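PDB 5VOG: putative phosphoribosyltransferase from Neisseria gonorrhoeae, which is a putative type I phosphoribosyltransferase that binds the alarmone ppGpp and magnesium ions and probably has glycosyltransferase activity. Local coordinates for residues D19-I24 with R56-I61; D39-I44 with I50-L55. All blocks are in the same frame, centred on the assembly; numbering follows the deposited sequence.

Contact 1 of 2, residues D19-I24 with R56-I61; sequences DIHRVI and RCFLEI. With G4P (guanosine-5',3'-tetraphosphate), chain D.
The phenyl ring of F58 turns its edge toward the face of the H21 imidazole, an offset edge-to-face pair with centroids 5.7 Å apart and planes at 67°. F58 CZ makes the closest approach, 3.8 Å from H21 NE2. One face of the phenyl carries its chain neighbour, with C57 SG 4.2 Å above the plane and over the ring centre, while I24 CG2 approaches obliquely, 4.2 Å from F58 CD2. The H21 bond from CA to CB does not aim at F58; with CG anti to the backbone N (chi1 -174°), the ring swings across to meet it. The imidazole is also held by the second subunit, where ND1 is hydrogen-bonded to Y17 OH and NE2 to A168 O. A third flat group, the R56 guanidinium, presents its edge to the outer phosphate of the 3'-diphosphate of ppGpp, whose PD atom lies in its plane. The grip is bidentate and nearly straight: R56 NH1 to ppGpp O2D at 2.9 Å and R56 NH2 to ppGpp O3D at 2.8 Å. The same nucleotide is bound by E106, Y70, S110 and T113 of the second subunit, so R56 reaches across the dimer interface into a site formed largely with that subunit. Helix 17-33 thus lies against the C-terminal end of helix 49-59, with F58 also packing on K25 and A28, while R56 and I61 touch M41 of strand 40-45.

Contact 2 of 2, residues D39-I44 with I50-L55; sequences DAMIAI and IPARML
M41 of strand 40-45 packs against A52 and L55, one helical turn apart. Its CB leaves the backbone toward the helix, and CG carries the chain onward with SD anti to CA (chi2 177°), bringing the sulfur against both residues. M41 SD lies 3.7 Å from L55 CD2, in one of the two conformers modelled for L55, and 3.9 Å from L55 CB, as the two side chains cross obliquely. M41 SD is also 4.2 Å from A52 CB. There the chain bends (chi3 -91°), turning the methyl toward the A52 carbonyl, with M41 CE 3.6 Å from A52 O and the sulfur almost as near, a van der Waals contact. Strand 40-45, helix 49-59 and strand 63-75 form a beta-alpha-beta unit of the phosphoribosyltransferase fold, and this contact is where its helix lies on its first strand. The axes of 40-44 and 50-55 approach to 8.3 Å and run nearly antiparallel, at 154°. Alternation along the strand directs M41 and A43 to the helix and I42 to the other face of the sheet. Farther along, two small side chains meet directly, A43 CB 3.6 Å from A52 CB, bringing the backbones near each other. I63 of the adjoining strand packs on both M41 and A43. R53 leaves the helix backbone on the side away from the strand, and its NH2 forms a salt bridge with D167 OD1 of the second subunit.

Helix 49-59 takes part in both contacts, packing on helix 17-33 in contact 1 and on strand 40-45 in contact 2, which is nested within the chain loop closed by contact 1. Contact 2 lies deeper: all its touching residues are buried, and it relies on methionine, leucine and alanine packing. Contact 1 combines aromatic and aliphatic packing with polar bonds to the second subunit and to ppGpp. Helix 49-59 meets that subunit in contact 2 as well, through residues that do not pack on the strand. The contacts touch: I24 CG2 lies 3.5 Å from L55 N, between two helices, and M41 CE 3.7 Å from I61 O, between strand 40-45 and the turn after helix 49-59.

Contact 1 of 2, residues D19-I24 with R56-I61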
loop_
_atom_site.group_PDB
_atom_site.type_symbol
_atom_site.label_atom_id
_atom_site.label_comp_id
_atom_site.label_asym_id
_atom_site.label_seq_id
_atom_site.Cartn_x
_atom_site.Cartn_y
_atom_site.Cartn_z
ATOM N N ASP A 19 -9.639 -0.797 14.277
ATOM C CA ASP A 19 -10.834 -0.015 13.957
ATOM C C ASP A 19 -11.014 0.085 12.448
ATOM O O ASP A 19 -12.116 -0.096 11.917
ATOM C CB ASP A 19 -10.744 1.406 14.531
ATOM C CG ASP A 19 -10.889 1.474 16.039
ATOM O OD1 ASP A 19 -11.556 0.610 16.655
ATOM O OD2 ASP A 19 -10.346 2.453 16.602
ATOM N N ILE A 20 -9.926 0.393 11.744
ATOM C CA ILE A 20 -10.005 0.611 10.307
ATOM C C ILE A 20 -10.241 -0.704 9.579
ATOM O O ILE A 20 -11.053 -0.776 8.649
ATOM C CB ILE A 20 -8.724 1.331 9.846
ATOM C CG1 ILE A 20 -8.796 2.786 10.344
ATOM C CG2 ILE A 20 -8.513 1.219 8.325
ATOM C CD1 ILE A 20 -7.498 3.558 10.199
ATOM N N HIS A 21 -9.562 -1.771 10.014
ATOM C CA HIS A 21 -9.792 -3.100 9.454
ATOM C C HIS A 21 -11.269 -3.487 9.516
ATOM O O HIS A 21 -11.822 -4.004 8.535
ATOM C CB HIS A 21 -8.923 -4.115 10.207
ATOM C CG HIS A 21 -8.957 -5.502 9.640
ATOM N ND1 HIS A 21 -7.931 -6.019 8.877
ATOM C CD2 HIS A 21 -9.881 -6.486 9.746
ATOM C CE1 HIS A 21 -8.226 -7.261 8.533
ATOM N NE2 HIS A 21 -9.404 -7.569 9.049
ATOM N N ARG A 22 -11.932 -3.218 10.649
ATOM C CA ARG A 22 -13.347 -3.559 10.786
ATOM C C ARG A 22 -14.211 -2.755 9.817
ATOM O O ARG A 22 -15.185 -3.279 9.260
ATOM C CB ARG A 22 -13.805 -3.333 12.228
ATOM C CG ARG A 22 -13.075 -4.179 13.263
ATOM C CD ARG A 22 -13.456 -3.788 14.686
ATOM N NE ARG A 22 -12.533 -4.355 15.671
ATOM C CZ ARG A 22 -12.666 -5.562 16.215
ATOM N NH1 ARG A 22 -13.687 -6.339 15.876
ATOM N NH2 ARG A 22 -11.777 -5.994 17.099
ATOM N N VAL A 23 -13.880 -1.477 9.609
ATOM C CA VAL A 23 -14.624 -0.671 8.642
ATOM C C VAL A 23 -14.415 -1.210 7.231
ATOM O O VAL A 23 -15.356 -1.280 6.434
ATOM C CB VAL A 23 -14.220 0.813 8.746
ATOM C CG1 VAL A 23 -14.860 1.629 7.619
ATOM C CG2 VAL A 23 -14.623 1.388 10.091
ATOM N N ILE A 24 -13.178 -1.595 6.898
ATOM C CA ILE A 24 -12.894 -2.130 5.567
ATOM C C ILE A 24 -13.700 -3.403 5.304
ATOM O O ILE A 24 -14.217 -3.607 4.199
ATOM C CB ILE A 24 -11.382 -2.371 5.400
ATOM C CG1 ILE A 24 -10.606 -1.048 5.397
ATOM C CG2 ILE A 24 -11.111 -3.167 4.129
ATOM C CD1 ILE A 24 -10.845 -0.189 4.143
ATOM N N ARG A 56 -8.192 -6.089 -0.038
ATOM C CA ARG A 56 -7.882 -7.299 -0.799
ATOM C C ARG A 56 -8.179 -8.556 0.002
ATOM O O ARG A 56 -8.481 -9.605 -0.580
ATOM C CB ARG A 56 -6.419 -7.301 -1.251
ATOM C CG ARG A 56 -6.182 -8.148 -2.485
ATOM C CD ARG A 56 -4.706 -8.203 -2.863
ATOM N NE ARG A 56 -4.004 -9.240 -2.113
ATOM C CZ ARG A 56 -2.725 -9.563 -2.288
ATOM N NH1 ARG A 56 -1.977 -8.904 -3.161
ATOM N NH2 ARG A 56 -2.188 -10.538 -1.568
ATOM N N CYS A 57 -8.099 -8.470 1.331
ATOM C CA CYS A 57 -8.454 -9.603 2.178
ATOM C C CYS A 57 -9.865 -10.084 1.882
ATOM O O CYS A 57 -10.141 -11.292 1.900
ATOM C CB CYS A 57 -8.333 -9.196 3.645
ATOM S SG CYS A 57 -8.690 -10.497 4.812
ATOM N N PHE A 58 -10.766 -9.150 1.587
ATOM C CA PHE A 58 -12.175 -9.448 1.411
ATOM C C PHE A 58 -12.616 -9.490 -0.043
ATOM O O PHE A 58 -13.563 -10.211 -0.359
ATOM C CB PHE A 58 -13.005 -8.419 2.181
ATOM C CG PHE A 58 -12.646 -8.353 3.636
ATOM C CD1 PHE A 58 -13.124 -9.309 4.521
ATOM C CD2 PHE A 58 -11.807 -7.359 4.117
ATOM C CE1 PHE A 58 -12.771 -9.271 5.859
ATOM C CE2 PHE A 58 -11.449 -7.318 5.452
ATOM C CZ PHE A 58 -11.938 -8.271 6.325
ATOM N N LEU A 59 -11.948 -8.766 -0.941
ATOM C CA LEU A 59 -12.351 -8.752 -2.345
ATOM C C LEU A 59 -11.513 -9.658 -3.236
ATOM O O LEU A 59 -12.000 -10.085 -4.288
ATOM C CB LEU A 59 -12.311 -7.327 -2.902
ATOM C CG LEU A 59 -13.266 -6.310 -2.273
ATOM C CD1 LEU A 59 -13.181 -5.009 -3.053
ATOM C CD2 LEU A 59 -14.708 -6.825 -2.243
ATOM N N GLU A 60 -10.268 -9.940 -2.854
ATOM C CA GLU A 60 -9.396 -10.891 -3.551
ATOM C C GLU A 60 -9.263 -10.565 -5.038
ATOM O O GLU A 60 -9.482 -11.409 -5.912
ATOM C CB GLU A 60 -9.875 -12.327 -3.343
ATOM C CG GLU A 60 -9.863 -12.745 -1.880
ATOM C CD GLU A 60 -9.833 -14.246 -1.699
ATOM O OE1 GLU A 60 -8.726 -14.829 -1.696
ATOM O OE2 GLU A 60 -10.917 -14.844 -1.564
ATOM N N ILE A 61 -8.884 -9.320 -5.316
ATOM C CA ILE A 61 -8.584 -8.853 -6.666
ATOM C C ILE A 61 -7.274 -8.076 -6.607
ATOM O O ILE A 61 -6.940 -7.507 -5.556
ATOM C CB ILE A 61 -9.734 -8.004 -7.245
ATOM C CG1 ILE A 61 -10.067 -6.822 -6.324
ATOM C CG2 ILE A 61 -10.971 -8.863 -7.478
ATOM C CD1 ILE A 61 -11.212 -5.956 -6.827
HETATM P PB G4P D . 10.776 -12.987 -1.500
HETATM O O1B G4P D . 11.469 -12.873 -2.764
HETATM O O2B G4P D . 11.460 -13.899 -0.456
HETATM O O3B G4P D . 10.517 -11.578 -0.880
HETATM O O3A G4P D . 9.292 -13.529 -1.713
HETATM P PA G4P D . 8.756 -14.859 -2.395
HETATM O O1A G4P D . 8.883 -14.797 -3.867
HETATM O O2A G4P D . 9.419 -16.055 -1.758
HETATM O "O5'" G4P D . 7.225 -14.837 -1.892
HETATM C "C5'" G4P D . 6.160 -15.483 -2.615
HETATM C "C4'" G4P D . 4.880 -15.273 -1.850
HETATM O "O4'" G4P D . 4.896 -16.050 -0.640
HETATM C "C3'" G4P D . 4.624 -13.824 -1.424
HETATM O "O3'" G4P D . 3.361 -13.398 -1.981
HETATM C "C2'" G4P D . 4.563 -13.852 0.106
HETATM O "O2'" G4P D . 3.586 -12.974 0.662
HETATM C "C1'" G4P D . 4.230 -15.319 0.366
HETATM N N9 G4P D . 4.740 -15.780 1.659
HETATM C C8 G4P D . 5.973 -16.321 1.912
HETATM N N7 G4P D . 6.151 -16.626 3.176
HETATM C C5 G4P D . 4.961 -16.261 3.788
HETATM C C6 G4P D . 4.532 -16.356 5.150
HETATM O O6 G4P D . 5.168 -16.802 6.109
HETATM N N1 G4P D . 3.246 -15.885 5.325
HETATM C C2 G4P D . 2.449 -15.377 4.332
HETATM N N2 G4P D . 1.220 -14.986 4.680
HETATM N N3 G4P D . 2.834 -15.283 3.062
HETATM C C4 G4P D . 4.086 -15.738 2.862
HETATM P PC G4P D . 3.223 -12.842 -3.454
HETATM O O1C G4P D . 3.140 -13.956 -4.438
HETATM O O2C G4P D . 4.398 -11.920 -3.638
HETATM O O3C G4P D . 1.888 -11.971 -3.430
HETATM P PD G4P D . 1.455 -10.620 -2.702
HETATM O O1D G4P D . 2.719 -9.968 -2.250
HETATM O O2D G4P D . 0.708 -9.799 -3.778
HETATM O O3D G4P D . 0.519 -11.040 -1.598
#

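Contact 2 of 2, residues D39-I44 with I50-L55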
loop_
_atom_site.group_PDB
_atom_site.type_symbol
_atom_site.label_atom_id
_atom_site.label_comp_id
_atom_site.label_asym_id
_atom_site.label_seq_id
_atom_site.Cartn_x
_atom_site.Cartn_y
_atom_site.Cartn_z
ATOM N N ASP A 39 -12.825 -6.291 -10.970
ATOM C CA ASP A 39 -11.752 -7.157 -11.432
ATOM C C ASP A 39 -10.396 -6.758 -10.884
ATOM O O ASP A 39 -9.490 -7.600 -10.835
ATOM C CB ASP A 39 -11.718 -7.156 -12.964
ATOM C CG ASP A 39 -13.022 -7.636 -13.564
ATOM O OD1 ASP A 39 -13.370 -8.817 -13.341
ATOM O OD2 ASP A 39 -13.716 -6.834 -14.234
ATOM N N ALA A 40 -10.247 -5.510 -10.451
ATOM C CA ALA A 40 -8.996 -5.020 -9.895
ATOM C C ALA A 40 -9.286 -3.739 -9.131
ATOM O O ALA A 40 -10.302 -3.076 -9.367
ATOM C CB ALA A 40 -7.958 -4.761 -10.991
ATOM N N MET A 41 -8.390 -3.412 -8.202
ATOM C CA MET A 41 -8.373 -2.132 -7.509
ATOM C C MET A 41 -7.296 -1.247 -8.118
ATOM O O MET A 41 -6.280 -1.737 -8.621
ATOM C CB MET A 41 -8.093 -2.307 -6.011
ATOM C CG MET A 41 -9.275 -2.840 -5.226
ATOM S SD MET A 41 -8.861 -3.104 -3.485
ATOM C CE MET A 41 -8.323 -4.816 -3.508
ATOM N N ILE A 42 -7.525 0.062 -8.074
ATOM C CA ILE A 42 -6.486 1.049 -8.354
ATOM C C ILE A 42 -6.359 1.891 -7.090
ATOM O O ILE A 42 -7.211 2.750 -6.813
ATOM C CB ILE A 42 -6.803 1.913 -9.580
ATOM C CG1 ILE A 42 -6.978 1.026 -10.819
ATOM C CG2 ILE A 42 -5.707 2.959 -9.794
ATOM C CD1 ILE A 42 -7.482 1.769 -12.039
ATOM N N ALA A 43 -5.317 1.625 -6.301
ATOM C CA ALA A 43 -5.083 2.369 -5.071
ATOM C C ALA A 43 -4.395 3.686 -5.389
ATOM O O ALA A 43 -3.452 3.726 -6.177
ATOM C CB ALA A 43 -4.210 1.557 -4.112
ATOM N N ILE A 44 -4.853 4.764 -4.761
ATOM C CA ILE A 44 -4.195 6.061 -4.886
ATOM C C ILE A 44 -3.242 6.205 -3.702
ATOM O O ILE A 44 -3.679 6.447 -2.577
ATOM C CB ILE A 44 -5.202 7.215 -4.928
ATOM C CG1 ILE A 44 -6.240 7.004 -6.035
ATOM C CG2 ILE A 44 -4.468 8.540 -5.120
ATOM C CD1 ILE A 44 -7.428 7.982 -5.940
ATOM N N ILE A 50 -2.880 1.281 2.300
ATOM C CA ILE A 50 -3.260 0.388 3.395
ATOM C C ILE A 50 -4.739 0.016 3.271
ATOM O O ILE A 50 -5.063 -1.175 3.333
ATOM C CB ILE A 50 -2.898 0.991 4.764
ATOM C CG1 ILE A 50 -1.369 1.144 4.854
ATOM C CG2 ILE A 50 -3.415 0.094 5.878
ATOM C CD1 ILE A 50 -0.859 1.693 6.165
ATOM N N PRO A 51 -5.667 0.960 3.059
ATOM C CA PRO A 51 -7.059 0.549 2.778
ATOM C C PRO A 51 -7.196 -0.460 1.644
ATOM O O PRO A 51 -7.992 -1.405 1.766
ATOM C CB PRO A 51 -7.742 1.880 2.444
ATOM C CG PRO A 51 -7.004 2.874 3.264
ATOM C CD PRO A 51 -5.549 2.428 3.146
ATOM N N ALA A 52 -6.430 -0.302 0.553
ATOM C CA ALA A 52 -6.554 -1.236 -0.568
ATOM C C ALA A 52 -6.079 -2.635 -0.189
ATOM O O ALA A 52 -6.723 -3.628 -0.547
ATOM C CB ALA A 52 -5.787 -0.723 -1.790
ATOM N N ARG A 53 -4.947 -2.748 0.517
ATOM C CA ARG A 53 -4.482 -4.088 0.866
ATOM C C ARG A 53 -5.388 -4.731 1.913
ATOM O O ARG A 53 -5.617 -5.949 1.862
ATOM C CB ARG A 53 -3.026 -4.054 1.337
ATOM C CG ARG A 53 -2.475 -5.443 1.707
ATOM C CD ARG A 53 -2.566 -6.425 0.538
ATOM N NE ARG A 53 -2.140 -7.788 0.869
ATOM C CZ ARG A 53 -2.900 -8.689 1.483
ATOM N NH1 ARG A 53 -4.142 -8.386 1.867
ATOM N NH2 ARG A 53 -2.417 -9.906 1.715
ATOM N N MET A 54 -5.951 -3.937 2.834
ATOM C CA MET A 54 -6.975 -4.481 3.722
ATOM C C MET A 54 -8.183 -4.959 2.926
ATOM O O MET A 54 -8.733 -6.036 3.191
ATOM C CB MET A 54 -7.403 -3.434 4.756
ATOM C CG MET A 54 -6.349 -3.114 5.816
ATOM S SD MET A 54 -7.010 -1.788 6.853
ATOM C CE MET A 54 -5.828 -1.778 8.204
ATOM N N LEU A 55 -8.605 -4.171 1.934
ATOM C CA LEU A 55 -9.742 -4.568 1.117
ATOM C C LEU A 55 -9.458 -5.847 0.335
ATOM O O LEU A 55 -10.378 -6.624 0.068
ATOM C CB LEU A 55 -10.109 -3.418 0.187
ATOM C CG LEU A 55 -11.475 -3.435 -0.479
ATOM C CD1 LEU A 55 -12.615 -3.620 0.530
ATOM C CD2 LEU A 55 -11.646 -2.146 -1.273
#